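Local coordinates for HTPA Reductase (Selaginella moellendorffii, PDB 5U5N), which probably catalyses the NAD(P)H-dependent reduction of 4-hydroxy-tetrahydrodipicolinate to tetrahydrodipicolinate, a step of lysine biosynthesis through diaminopimelate, and binds NAD, at residues 23-28 with 49-54; 74-79 with 253-258; 84-89 with 100-105; 114-119 with 264-269. All blocks are in the same frame, centred on the assembly; numbering follows the deposited sequence.

Interaction 1 (23-28 with 49-54)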
loop_
_atom_site.group_PDB
_atom_site.type_symbol
_atom_site.label_atom_id
_atom_site.label_comp_id
_atom_site.label_asym_id
_atom_site.label_seq_id
_atom_site.Cartn_x
_atom_site.Cartn_y
_atom_site.Cartn_z
ATOM N N ALA A 23 -13.870 7.313 23.940
ATOM C CA ALA A 23 -14.058 6.461 22.777
ATOM C C ALA A 23 -14.512 5.075 23.185
ATOM O O ALA A 23 -15.340 4.478 22.471
ATOM C CB ALA A 23 -12.783 6.379 21.975
ATOM N N ALA A 24 -14.006 4.560 24.312
ATOM C CA ALA A 24 -14.447 3.255 24.814
ATOM C C ALA A 24 -15.938 3.292 25.150
ATOM O O ALA A 24 -16.676 2.387 24.791
ATOM C CB ALA A 24 -13.598 2.800 26.025
ATOM N N VAL A 25 -16.351 4.354 25.836
ATOM C CA VAL A 25 -17.746 4.557 26.296
ATOM C C VAL A 25 -18.695 4.674 25.085
ATOM O O VAL A 25 -19.674 3.972 25.015
ATOM C CB VAL A 25 -17.846 5.796 27.230
ATOM C CG1 VAL A 25 -19.243 6.327 27.356
ATOM C CG2 VAL A 25 -17.320 5.436 28.605
ATOM N N ALA A 26 -18.370 5.554 24.148
ATOM C CA ALA A 26 -19.137 5.758 22.921
ATOM C C ALA A 26 -19.263 4.500 22.046
ATOM O O ALA A 26 -20.296 4.273 21.467
ATOM C CB ALA A 26 -18.531 6.893 22.114
ATOM N N ALA A 27 -18.214 3.694 21.993
ATOM C CA ALA A 27 -18.217 2.397 21.293
ATOM C C ALA A 27 -19.039 1.311 21.974
ATOM O O ALA A 27 -19.324 0.292 21.358
ATOM C CB ALA A 27 -16.776 1.894 21.155
ATOM N N GLY A 28 -19.380 1.486 23.251
ATOM C CA GLY A 28 -20.132 0.483 24.005
ATOM C C GLY A 28 -19.293 -0.505 24.801
ATOM O O GLY A 28 -19.785 -1.558 25.188
ATOM N N GLY A 49 -18.323 10.509 29.263
ATOM C CA GLY A 49 -19.661 10.266 28.724
ATOM C C GLY A 49 -20.669 10.548 29.823
ATOM O O GLY A 49 -20.680 11.652 30.370
ATOM N N ASN A 50 -21.466 9.544 30.171
ATOM C CA ASN A 50 -22.367 9.603 31.341
ATOM C C ASN A 50 -21.894 8.673 32.455
ATOM O O ASN A 50 -22.697 8.233 33.292
ATOM C CB ASN A 50 -23.806 9.251 30.951
ATOM C CG ASN A 50 -24.568 10.440 30.400
ATOM O OD1 ASN A 50 -24.340 11.593 30.792
ATOM N ND2 ASN A 50 -25.510 10.162 29.491
ATOM N N VAL A 51 -20.596 8.388 32.491
ATOM C CA VAL A 51 -20.004 7.509 33.510
ATOM C C VAL A 51 -19.102 8.346 34.407
ATOM O O VAL A 51 -18.209 9.038 33.940
ATOM C CB VAL A 51 -19.200 6.352 32.882
ATOM C CG1 VAL A 51 -18.530 5.481 33.949
ATOM C CG2 VAL A 51 -20.104 5.538 31.958
ATOM N N GLU A 52 -19.362 8.277 35.704
ATOM C CA GLU A 52 -18.624 9.023 36.697
ATOM C C GLU A 52 -17.468 8.139 37.136
ATOM O O GLU A 52 -17.696 7.054 37.622
ATOM C CB GLU A 52 -19.560 9.361 37.851
ATOM C CG GLU A 52 -18.925 10.252 38.921
ATOM C CD GLU A 52 -19.707 10.279 40.218
ATOM O OE1 GLU A 52 -20.896 10.704 40.166
ATOM O OE2 GLU A 52 -19.116 9.851 41.251
ATOM N N VAL A 53 -16.232 8.587 36.923
ATOM C CA VAL A 53 -15.044 7.804 37.295
ATOM C C VAL A 53 -14.403 8.383 38.556
ATOM O O VAL A 53 -14.054 9.557 38.603
ATOM C CB VAL A 53 -13.984 7.751 36.162
ATOM C CG1 VAL A 53 -12.780 6.913 36.566
ATOM C CG2 VAL A 53 -14.591 7.172 34.881
ATOM N N ASP A 54 -14.243 7.520 39.544
ATOM C CA ASP A 54 -13.519 7.801 40.781
ATOM C C ASP A 54 -12.004 7.695 40.510
ATOM O O ASP A 54 -11.460 6.606 40.401
ATOM C CB ASP A 54 -13.973 6.767 41.813
ATOM C CG ASP A 54 -13.496 7.049 43.207
ATOM O OD1 ASP A 54 -12.874 8.099 43.466
ATOM O OD2 ASP A 54 -13.774 6.195 44.089
#

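Interaction 2 (74-79 with 253-258)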
loop_
_atom_site.group_PDB
_atom_site.type_symbol
_atom_site.label_atom_id
_atom_site.label_comp_id
_atom_site.label_asym_id
_atom_site.label_seq_id
_atom_site.Cartn_x
_atom_site.Cartn_y
_atom_site.Cartn_z
ATOM N N ASN A 74 -12.902 -9.618 34.941
ATOM C CA ASN A 74 -12.366 -9.739 33.590
ATOM C C ASN A 74 -11.746 -8.466 33.063
ATOM O O ASN A 74 -11.487 -8.371 31.851
ATOM C CB ASN A 74 -13.470 -10.200 32.645
ATOM C CG ASN A 74 -14.114 -11.466 33.114
ATOM O OD1 ASN A 74 -13.435 -12.402 33.570
ATOM N ND2 ASN A 74 -15.446 -11.502 33.045
ATOM N N VAL A 75 -11.492 -7.499 33.943
ATOM C CA VAL A 75 -10.973 -6.212 33.546
ATOM C C VAL A 75 -9.669 -6.334 32.752
ATOM O O VAL A 75 -8.843 -7.205 33.033
ATOM C CB VAL A 75 -10.739 -5.282 34.755
ATOM C CG1 VAL A 75 -9.635 -5.816 35.641
ATOM C CG2 VAL A 75 -10.441 -3.863 34.289
ATOM N N ILE A 76 -9.536 -5.460 31.758
ATOM C CA ILE A 76 -8.302 -5.238 31.045
ATOM C C ILE A 76 -7.929 -3.821 31.332
ATOM O O ILE A 76 -8.765 -2.942 31.215
ATOM C CB ILE A 76 -8.518 -5.406 29.506
ATOM C CG1 ILE A 76 -8.728 -6.877 29.192
ATOM C CG2 ILE A 76 -7.328 -4.833 28.732
ATOM C CD1 ILE A 76 -9.165 -7.177 27.780
ATOM N N VAL A 77 -6.680 -3.595 31.656
ATOM C CA VAL A 77 -6.179 -2.258 31.935
ATOM C C VAL A 77 -5.608 -1.638 30.657
ATOM O O VAL A 77 -4.903 -2.296 29.919
ATOM C CB VAL A 77 -5.099 -2.286 33.015
ATOM C CG1 VAL A 77 -4.499 -0.905 33.215
ATOM C CG2 VAL A 77 -5.660 -2.827 34.330
ATOM N N VAL A 78 -5.941 -0.374 30.422
ATOM C CA VAL A 78 -5.332 0.436 29.398
ATOM C C VAL A 78 -4.475 1.497 30.065
ATOM O O VAL A 78 -5.016 2.306 30.857
ATOM C CB VAL A 78 -6.419 1.126 28.586
ATOM C CG1 VAL A 78 -5.804 2.094 27.604
ATOM C CG2 VAL A 78 -7.245 0.075 27.831
ATOM N N ASP A 79 -3.160 1.475 29.790
ATOM C CA ASP A 79 -2.188 2.379 30.371
ATOM C C ASP A 79 -1.712 3.433 29.369
ATOM O O ASP A 79 -0.999 3.106 28.419
ATOM C CB ASP A 79 -1.002 1.584 30.917
ATOM C CG ASP A 79 -0.105 2.400 31.826
ATOM O OD1 ASP A 79 0.612 3.260 31.308
ATOM O OD2 ASP A 79 -0.111 2.186 33.091
ATOM N N PHE A 253 -9.578 -7.190 20.648
ATOM C CA PHE A 253 -8.715 -8.305 20.286
ATOM C C PHE A 253 -8.205 -9.059 21.508
ATOM O O PHE A 253 -8.347 -10.273 21.576
ATOM C CB PHE A 253 -7.574 -7.811 19.398
ATOM C CG PHE A 253 -6.577 -8.871 19.003
ATOM C CD1 PHE A 253 -6.786 -9.692 17.900
ATOM C CD2 PHE A 253 -5.424 -9.050 19.755
ATOM C CE1 PHE A 253 -5.856 -10.647 17.544
ATOM C CE2 PHE A 253 -4.482 -10.006 19.386
ATOM C CZ PHE A 253 -4.691 -10.797 18.282
ATOM N N LEU A 254 -7.647 -8.357 22.491
ATOM C CA LEU A 254 -7.074 -9.027 23.684
ATOM C C LEU A 254 -8.163 -9.770 24.476
ATOM O O LEU A 254 -7.968 -10.877 24.954
ATOM C CB LEU A 254 -6.317 -8.028 24.584
ATOM C CG LEU A 254 -5.380 -8.627 25.634
ATOM C CD1 LEU A 254 -4.304 -9.490 24.992
ATOM C CD2 LEU A 254 -4.740 -7.537 26.504
ATOM N N SER A 255 -9.333 -9.162 24.577
ATOM C CA SER A 255 -10.498 -9.804 25.193
ATOM C C SER A 255 -10.700 -11.213 24.659
ATOM O O SER A 255 -10.853 -12.159 25.418
ATOM C CB SER A 255 -11.728 -8.971 24.915
ATOM O OG SER A 255 -12.605 -8.916 25.989
ATOM N N LYS A 256 -10.684 -11.328 23.328
ATOM C CA LYS A 256 -10.927 -12.597 22.680
ATOM C C LYS A 256 -9.823 -13.601 22.970
ATOM O O LYS A 256 -10.104 -14.724 23.374
ATOM C CB LYS A 256 -11.077 -12.396 21.189
ATOM C CG LYS A 256 -11.707 -13.554 20.472
ATOM C CD LYS A 256 -12.535 -12.994 19.321
ATOM C CE LYS A 256 -12.935 -14.058 18.303
ATOM N NZ LYS A 256 -11.682 -14.667 17.739
ATOM N N LYS A 257 -8.567 -13.181 22.803
ATOM C CA LYS A 257 -7.436 -14.058 23.097
ATOM C C LYS A 257 -7.522 -14.623 24.514
ATOM O O LYS A 257 -7.213 -15.782 24.723
ATOM C CB LYS A 257 -6.090 -13.323 22.971
ATOM C CG LYS A 257 -5.743 -12.715 21.624
ATOM C CD LYS A 257 -5.827 -13.706 20.457
ATOM C CE LYS A 257 -7.089 -13.555 19.663
ATOM N NZ LYS A 257 -7.014 -14.488 18.483
ATOM N N ILE A 258 -7.925 -13.781 25.479
ATOM C CA ILE A 258 -8.074 -14.193 26.897
ATOM C C ILE A 258 -9.202 -15.212 27.035
ATOM O O ILE A 258 -8.991 -16.290 27.597
ATOM C CB ILE A 258 -8.327 -12.989 27.845
ATOM C CG1 ILE A 258 -7.145 -12.022 27.829
ATOM C CG2 ILE A 258 -8.558 -13.465 29.294
ATOM C CD1 ILE A 258 -7.462 -10.619 28.302
#

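Interaction 3 (84-89 with 100-105). With NAD (nicotinamide-adenine-dinucleotide), chain C.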
loop_
_atom_site.group_PDB
_atom_site.type_symbol
_atom_site.label_atom_id
_atom_site.label_comp_id
_atom_site.label_asym_id
_atom_site.label_seq_id
_atom_site.Cartn_x
_atom_site.Cartn_y
_atom_site.Cartn_z
ATOM N N ALA A 84 8.024 7.874 32.778
ATOM C CA ALA A 84 8.482 7.595 34.146
ATOM C C ALA A 84 7.753 6.428 34.827
ATOM O O ALA A 84 8.375 5.669 35.557
ATOM C CB ALA A 84 8.366 8.858 34.992
ATOM N N ALA A 85 6.452 6.280 34.570
ATOM C CA ALA A 85 5.646 5.211 35.176
ATOM C C ALA A 85 5.617 3.893 34.411
ATOM O O ALA A 85 5.145 2.897 34.960
ATOM C CB ALA A 85 4.228 5.685 35.378
ATOM N N VAL A 86 6.093 3.864 33.163
ATOM C CA VAL A 86 5.896 2.680 32.310
ATOM C C VAL A 86 6.344 1.367 32.945
ATOM O O VAL A 86 5.528 0.465 33.085
ATOM C CB VAL A 86 6.583 2.826 30.941
ATOM C CG1 VAL A 86 6.734 1.484 30.216
ATOM C CG2 VAL A 86 5.799 3.774 30.092
ATOM N N ASN A 87 7.615 1.239 33.295
ATOM C CA ASN A 87 8.128 -0.055 33.776
ATOM C C ASN A 87 7.534 -0.496 35.107
ATOM O O ASN A 87 7.322 -1.689 35.353
ATOM C CB ASN A 87 9.647 -0.029 33.906
ATOM C CG ASN A 87 10.317 0.132 32.592
ATOM O OD1 ASN A 87 10.630 1.247 32.197
ATOM N ND2 ASN A 87 10.483 -0.987 31.869
ATOM N N ASP A 88 7.294 0.479 35.966
ATOM C CA ASP A 88 6.693 0.228 37.261
ATOM C C ASP A 88 5.212 -0.195 37.132
ATOM O O ASP A 88 4.808 -1.213 37.676
ATOM C CB ASP A 88 6.837 1.474 38.128
ATOM C CG ASP A 88 6.677 1.169 39.570
ATOM O OD1 ASP A 88 7.713 0.815 40.218
ATOM O OD2 ASP A 88 5.511 1.289 40.034
ATOM N N ASN A 89 4.429 0.565 36.377
ATOM C CA ASN A 89 3.034 0.176 36.098
ATOM C C ASN A 89 2.984 -1.237 35.513
ATOM O O ASN A 89 2.172 -2.036 35.942
ATOM C CB ASN A 89 2.329 1.168 35.160
ATOM C CG ASN A 89 2.041 2.501 35.810
ATOM O OD1 ASN A 89 2.388 2.726 36.964
ATOM N ND2 ASN A 89 1.406 3.393 35.083
ATOM N N PHE A 100 -3.134 -6.175 30.233
ATOM C CA PHE A 100 -3.028 -4.765 29.906
ATOM C C PHE A 100 -2.665 -4.426 28.463
ATOM O O PHE A 100 -1.963 -5.165 27.789
ATOM C CB PHE A 100 -2.066 -4.037 30.875
ATOM C CG PHE A 100 -0.630 -4.439 30.759
ATOM C CD1 PHE A 100 -0.164 -5.562 31.393
ATOM C CD2 PHE A 100 0.262 -3.667 30.017
ATOM C CE1 PHE A 100 1.159 -5.934 31.286
ATOM C CE2 PHE A 100 1.586 -4.035 29.877
ATOM C CZ PHE A 100 2.037 -5.171 30.522
ATOM N N VAL A 101 -3.130 -3.251 28.053
ATOM C CA VAL A 101 -2.746 -2.609 26.834
ATOM C C VAL A 101 -1.935 -1.370 27.197
ATOM O O VAL A 101 -2.489 -0.415 27.737
ATOM C CB VAL A 101 -3.996 -2.214 26.036
ATOM C CG1 VAL A 101 -3.598 -1.474 24.757
ATOM C CG2 VAL A 101 -4.816 -3.462 25.725
ATOM N N MET A 102 -0.639 -1.394 26.863
ATOM C CA MET A 102 0.310 -0.324 27.168
ATOM C C MET A 102 0.541 0.533 25.937
ATOM O O MET A 102 1.207 0.095 25.003
ATOM C CB MET A 102 1.638 -0.964 27.663
ATOM C CG MET A 102 2.814 -0.027 27.925
ATOM S SD MET A 102 2.502 1.015 29.373
ATOM C CE MET A 102 2.740 -0.179 30.694
ATOM N N GLY A 103 -0.044 1.725 25.930
ATOM C CA GLY A 103 0.140 2.695 24.862
ATOM C C GLY A 103 1.179 3.775 25.184
ATOM O O GLY A 103 1.548 4.563 24.329
ATOM N N THR A 104 1.646 3.816 26.424
ATOM C CA THR A 104 2.573 4.839 26.878
ATOM C C THR A 104 3.932 4.587 26.225
ATOM O O THR A 104 4.409 3.464 26.202
ATOM C CB THR A 104 2.729 4.764 28.409
ATOM O OG1 THR A 104 1.443 4.760 29.031
ATOM C CG2 THR A 104 3.574 5.935 28.966
ATOM N N THR A 105 4.554 5.634 25.713
ATOM C CA THR A 105 5.867 5.519 25.091
ATOM C C THR A 105 6.948 5.763 26.144
ATOM O O THR A 105 6.650 6.138 27.277
ATOM C CB THR A 105 6.031 6.530 23.952
ATOM O OG1 THR A 105 5.924 7.851 24.476
ATOM C CG2 THR A 105 4.969 6.319 22.881
HETATM P PA NAD C . -0.598 13.528 29.806
HETATM O O1A NAD C . 0.604 14.233 30.410
HETATM O O2A NAD C . -1.770 14.306 29.241
HETATM O O5B NAD C . -1.212 12.497 30.852
HETATM C C5B NAD C . -0.463 11.439 31.420
HETATM C C4B NAD C . -1.090 11.173 32.782
HETATM O O4B NAD C . -0.490 10.047 33.424
HETATM C C3B NAD C . -0.966 12.357 33.741
HETATM O O3B NAD C . -2.262 12.960 33.917
HETATM C C2B NAD C . -0.344 11.770 35.018
HETATM O O2B NAD C . -0.900 12.349 36.220
HETATM C C1B NAD C . -0.573 10.256 34.837
HETATM N N9A NAD C . 0.340 9.312 35.538
HETATM C C8A NAD C . 1.667 9.451 35.740
HETATM N N7A NAD C . 2.162 8.386 36.411
HETATM C C5A NAD C . 1.148 7.532 36.639
HETATM C C6A NAD C . 0.982 6.225 37.311
HETATM N N6A NAD C . 2.037 5.596 37.873
HETATM N N1A NAD C . -0.246 5.663 37.340
HETATM C C2A NAD C . -1.320 6.272 36.793
HETATM N N3A NAD C . -1.240 7.474 36.173
HETATM C C4A NAD C . -0.054 8.141 36.061
HETATM O O3 NAD C . -0.009 12.496 28.709
HETATM P PN NAD C . -0.777 12.097 27.337
HETATM O O1N NAD C . -0.774 13.349 26.490
HETATM O O2N NAD C . -2.090 11.415 27.674
HETATM O O5D NAD C . 0.230 10.956 26.802
HETATM C C5D NAD C . 0.463 9.802 27.604
HETATM C C4D NAD C . 1.503 8.863 27.008
HETATM O O4D NAD C . 0.944 8.211 25.862
HETATM C C3D NAD C . 2.789 9.562 26.542
HETATM O O3D NAD C . 3.956 8.793 26.884
HETATM C C2D NAD C . 2.630 9.643 25.037
HETATM O O2D NAD C . 3.868 9.593 24.326
HETATM C C1D NAD C . 1.822 8.387 24.741
HETATM N N1N NAD C . 1.099 8.376 23.452
HETATM C C2N NAD C . 1.166 7.230 22.750
HETATM C C3N NAD C . 0.522 7.072 21.525
HETATM C C7N NAD C . 0.635 5.769 20.756
HETATM O O7N NAD C . 0.508 5.798 19.543
HETATM N N7N NAD C . 0.880 4.598 21.367
HETATM C C4N NAD C . -0.205 8.156 21.030
HETATM C C5N NAD C . -0.270 9.342 21.759
HETATM C C6N NAD C . 0.396 9.431 22.981
#

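Interaction 4 (114-119 with 264-269)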
loop_
_atom_site.group_PDB
_atom_site.type_symbol
_atom_site.label_atom_id
_atom_site.label_comp_id
_atom_site.label_asym_id
_atom_site.label_seq_id
_atom_site.Cartn_x
_atom_site.Cartn_y
_atom_site.Cartn_z
ATOM N N ASP A 114 10.107 -7.769 28.529
ATOM C CA ASP A 114 10.615 -8.924 29.290
ATOM C C ASP A 114 9.635 -9.332 30.377
ATOM O O ASP A 114 9.215 -10.474 30.420
ATOM C CB ASP A 114 12.008 -8.627 29.913
ATOM C CG ASP A 114 12.717 -9.879 30.436
ATOM O OD1 ASP A 114 12.185 -10.987 30.282
ATOM O OD2 ASP A 114 13.814 -9.762 31.003
ATOM N N VAL A 115 9.265 -8.388 31.231
ATOM C CA VAL A 115 8.348 -8.652 32.344
ATOM C C VAL A 115 6.996 -9.222 31.866
ATOM O O VAL A 115 6.463 -10.165 32.466
ATOM C CB VAL A 115 8.178 -7.370 33.193
ATOM C CG1 VAL A 115 6.983 -7.449 34.113
ATOM C CG2 VAL A 115 9.421 -7.113 34.019
ATOM N N ALA A 116 6.453 -8.655 30.791
ATOM C CA ALA A 116 5.190 -9.132 30.219
ATOM C C ALA A 116 5.272 -10.573 29.688
ATOM O O ALA A 116 4.404 -11.397 29.968
ATOM C CB ALA A 116 4.712 -8.179 29.129
ATOM N N ARG A 117 6.329 -10.863 28.933
ATOM C CA ARG A 117 6.568 -12.203 28.368
ATOM C C ARG A 117 6.874 -13.223 29.462
ATOM O O ARG A 117 6.308 -14.316 29.462
ATOM C CB ARG A 117 7.711 -12.176 27.345
ATOM C CG ARG A 117 7.823 -13.459 26.509
ATOM C CD ARG A 117 8.965 -13.452 25.486
ATOM N NE ARG A 117 9.083 -12.142 24.843
ATOM C CZ ARG A 117 10.025 -11.222 25.075
ATOM N NH1 ARG A 117 11.050 -11.419 25.920
ATOM N NH2 ARG A 117 9.957 -10.075 24.414
ATOM N N LYS A 118 7.749 -12.849 30.395
ATOM C CA LYS A 118 8.188 -13.727 31.491
ATOM C C LYS A 118 7.015 -14.136 32.406
ATOM O O LYS A 118 6.888 -15.307 32.758
ATOM C CB LYS A 118 9.301 -13.032 32.302
ATOM C CG LYS A 118 10.281 -13.943 33.003
ATOM C CD LYS A 118 11.299 -13.189 33.817
ATOM C CE LYS A 118 12.321 -12.569 32.900
ATOM N NZ LYS A 118 13.676 -12.944 33.343
ATOM N N SER A 119 6.156 -13.183 32.770
ATOM C CA SER A 119 5.007 -13.464 33.642
ATOM C C SER A 119 3.881 -14.225 32.952
ATOM O O SER A 119 3.043 -14.831 33.622
ATOM C CB SER A 119 4.449 -12.175 34.239
ATOM O OG SER A 119 3.849 -11.380 33.240
ATOM N N LYS A 264 -0.244 -17.973 23.171
ATOM C CA LYS A 264 0.448 -16.702 23.010
ATOM C C LYS A 264 -0.168 -15.622 23.911
ATOM O O LYS A 264 -1.395 -15.477 23.969
ATOM C CB LYS A 264 0.410 -16.275 21.533
ATOM C CG LYS A 264 1.069 -14.947 21.257
ATOM C CD LYS A 264 1.300 -14.690 19.782
ATOM C CE LYS A 264 2.007 -13.356 19.651
ATOM N NZ LYS A 264 2.425 -13.002 18.281
ATOM N N ARG A 265 0.706 -14.884 24.608
ATOM C CA ARG A 265 0.314 -13.908 25.642
ATOM C C ARG A 265 0.592 -12.459 25.294
ATOM O O ARG A 265 -0.222 -11.567 25.621
ATOM C CB ARG A 265 1.010 -14.233 26.964
ATOM C CG ARG A 265 0.768 -15.657 27.440
ATOM C CD ARG A 265 -0.730 -16.006 27.409
ATOM N NE ARG A 265 -1.057 -17.336 27.934
ATOM C CZ ARG A 265 -1.177 -17.652 29.222
ATOM N NH1 ARG A 265 -0.987 -16.754 30.184
ATOM N NH2 ARG A 265 -1.484 -18.890 29.555
ATOM N N LEU A 266 1.737 -12.231 24.653
ATOM C CA LEU A 266 2.197 -10.909 24.326
ATOM C C LEU A 266 1.987 -10.660 22.844
ATOM O O LEU A 266 2.578 -11.334 22.015
ATOM C CB LEU A 266 3.685 -10.775 24.687
ATOM C CG LEU A 266 4.361 -9.447 24.342
ATOM C CD1 LEU A 266 3.581 -8.230 24.847
ATOM C CD2 LEU A 266 5.757 -9.425 24.987
ATOM N N TYR A 267 1.145 -9.679 22.546
ATOM C CA TYR A 267 0.739 -9.319 21.210
ATOM C C TYR A 267 1.177 -7.895 20.981
ATOM O O TYR A 267 1.513 -7.194 21.933
ATOM C CB TYR A 267 -0.777 -9.432 21.053
ATOM C CG TYR A 267 -1.318 -10.840 21.248
ATOM C CD1 TYR A 267 -1.622 -11.331 22.512
ATOM C CD2 TYR A 267 -1.517 -11.692 20.141
ATOM C CE1 TYR A 267 -2.117 -12.616 22.678
ATOM C CE2 TYR A 267 -2.009 -12.968 20.282
ATOM C CZ TYR A 267 -2.309 -13.441 21.543
ATOM O OH TYR A 267 -2.793 -14.729 21.632
ATOM N N ASN A 268 1.228 -7.506 19.711
ATOM C CA ASN A 268 1.445 -6.134 19.298
ATOM C C ASN A 268 0.316 -5.676 18.335
ATOM O O ASN A 268 -0.647 -6.385 18.138
ATOM C CB ASN A 268 2.847 -6.011 18.705
ATOM C CG ASN A 268 3.021 -6.785 17.361
ATOM O OD1 ASN A 268 2.070 -7.241 16.760
ATOM N ND2 ASN A 268 4.242 -6.930 16.922
ATOM N N MET A 269 0.399 -4.476 17.802
ATOM C CA MET A 269 -0.660 -3.950 16.972
ATOM C C MET A 269 -0.785 -4.645 15.595
ATOM O O MET A 269 -1.868 -4.658 15.004
ATOM C CB MET A 269 -0.486 -2.438 16.834
ATOM C CG MET A 269 -1.583 -1.697 16.080
ATOM S SD MET A 269 -3.320 -1.911 16.622
ATOM C CE MET A 269 -3.139 -1.686 18.375
#

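Interaction 1 (23-28 with 49-54)
V25 meets G49 and V51 where the C-terminal end of the first helix of the Rossmann fold, 15-27, leans on a tight antiparallel hairpin made by strands 44-48 and 51-57. The other end of this helix lies at the cofactor, where the backbone nitrogens of K15 and V16 bond to NAD; this end faces the small mixed sheet instead.

All of the helix's share in the contact comes from V25. Its CG1 stands anti to the backbone N (chi1 161°), which sends the two methyls to separate targets. CG1 goes to the turn and stops 4.2 Å from G49 CA. CG2, beside the backbone N, faces the start of the strand, with V51 CG2 at 4.4 Å. G49 has a positive phi of 65° where the chain turns, and its bare alpha carbon leaves space for the methyl to sit directly on the main chain. I48 of the hairpin and L31 of a loop also touch V25, adding apolar neighbours.

Two residues past V25 the helix ends. G28 takes a positive phi and closes a Schellman motif, and its N bonds back to V25 O at 3.1 Å. The residue that touches the hairpin is therefore also part of the helix ending.

No hydrogen bond crosses between 23-28 and 49-54, and only 99 Å² is buried in total. The two methyls of V25 make a small, partly solvent-exposed apolar contact with no directional bond, probably favoured by the modest removal of methyl surface from water.

Interaction 2 (74-79 with 253-258)
I76 turns its CG1 anti to its carbonyl carbon (chi1 -71°) and runs on nearly straight at chi2 171°, so CD1 is carried well out from the strand and up to helix 253-258. I258 has much the same shape and comes from the helix the other way. The two chains slide past each other in opposite senses: CD1 of I76 lies 3.9 Å from CD1 of I258, and that same I258 methyl is 4.0 Å from I76 CG1.

I76 CD1 also rests on the helix backbone, 3.8 Å from S255 N, with S255 CB close by. The second branch, I76 CG2, faces the preceding residue, where L254 CD2 stands 4.4 Å away. S255 keeps its hydroxyl for another task, since OG bonds to A5 N at the start of the chain.

In the Rossmann domain, strand 76-79 lies next to strand 7-10 in the parallel sheet. Helix 241-259, which comes after the C-terminal sheet in the chain, returns to lie against one face of it. The short strand and helix axes pass 10.5 Å apart at 147°, running roughly antiparallel. V77 and D79 point to the other face, where D79 bonds to Y93.

With no hydrogen bond between the two segments, the helix is held here by aliphatic surface centred on a single isoleucine, and burial away from water is probably what favours it.

Interaction 3 (84-89 with 100-105)
V86 CG2 is pressed against T104 CG2 at 3.3 Å, tighter than normal van der Waals contact, as the two side chains slide past each other. V86 CG1 stands anti to the backbone N (chi1 163°), which leaves CG2 beside that nitrogen and aimed at the threonine. M102 comes from strand 100-102 with its chain bent at both chi2 (69°) and chi3 (75°). The curl tucks CE to 3.7 Å from V86 O and sets SD alongside V86 CG1. T104 turns its hydroxyl the other way, to D79 OD1 and T81 N.

Helix 86-95 and strand 100-102 belong to the beta-alpha-beta unit that starts at strand 76-79, and the loop after 100-102 runs into the NAD pocket. There the carboxamide N7N of NAD donates to G103 O at 3.0 Å, almost straight. T105 OG1, between its backbone N and carbonyl carbon, shares a 2.7 Å hydrogen bond with the ribose O2D of NAD, while T105 N gives O3D a weak one. At the adenine end, N89 OD1 lies 3.0 Å from NAD N6A, its amide steadied by the bond from ND2 to D79 OD2, and A85 CB approaches the same amine.

Interaction 4 (114-119 with 264-269)
K118 N donates to D114 O at 2.8 Å, one of the regular bonds of the helical turn that sets A116 and R117 against L266. The leucine makes the close contacts from the other side. Its CG is anti to the backbone N (chi1 177°), which carries the fork toward the helix, and the two methyls part from there. CD2 meets the root of the arginine, 4.1 Å from R117 CB. CD1 faces the neighbouring residue, with A116 CB at 4.4 Å. R117 runs out extended and then bends at chi3, bringing its guanidinium near the same CD2 methyl, which meets it obliquely at the rim of the contact.

Strand 266-267 is the last strand of the parallel Rossmann sheet, lying beside 123-125, and helix 109-119 is the crossover between strands 100-102 and 123-125. L266 and A116 both also touch S123 and I125, so the helix, the edge strand and its neighbour pack together in one largely apolar layer.

Y267 points to the opposite face of the sheet, where its ring meets F253 of helix 241-259 edge-to-face. K264 CG sits 3.6 Å above one face of that tyrosine ring, offset toward the rim. Directly after the strand, N268 takes the N-cap position of helix 269-274, its side chain capping a backbone nitrogen there. On the helix's outer side, K118 NZ and D114 OD1 form a long salt bridge of 3.9 Å.

Interactions 2, 3 and 4 all reach the five-stranded parallel sheet of the Rossmann domain, their centres 13 to 15 Å apart. Strands 76-79 and 100-102 are neighbours in it, joined by V77 O to V101 N, and 266-267 is its far edge. Interaction 1 stands apart at the small mixed sheet, with centres about 17 Å from interaction 2 and about 28 Å from interaction 4. Along the chain it closes first; interaction 3 then nests inside the loop of interaction 2, whose segments alternate with those of interaction 4. Helix 241-259 and strand 266-267, which follow the C-terminal sheet, thus return to complete the domain that binds the dinucleotide at interaction 3.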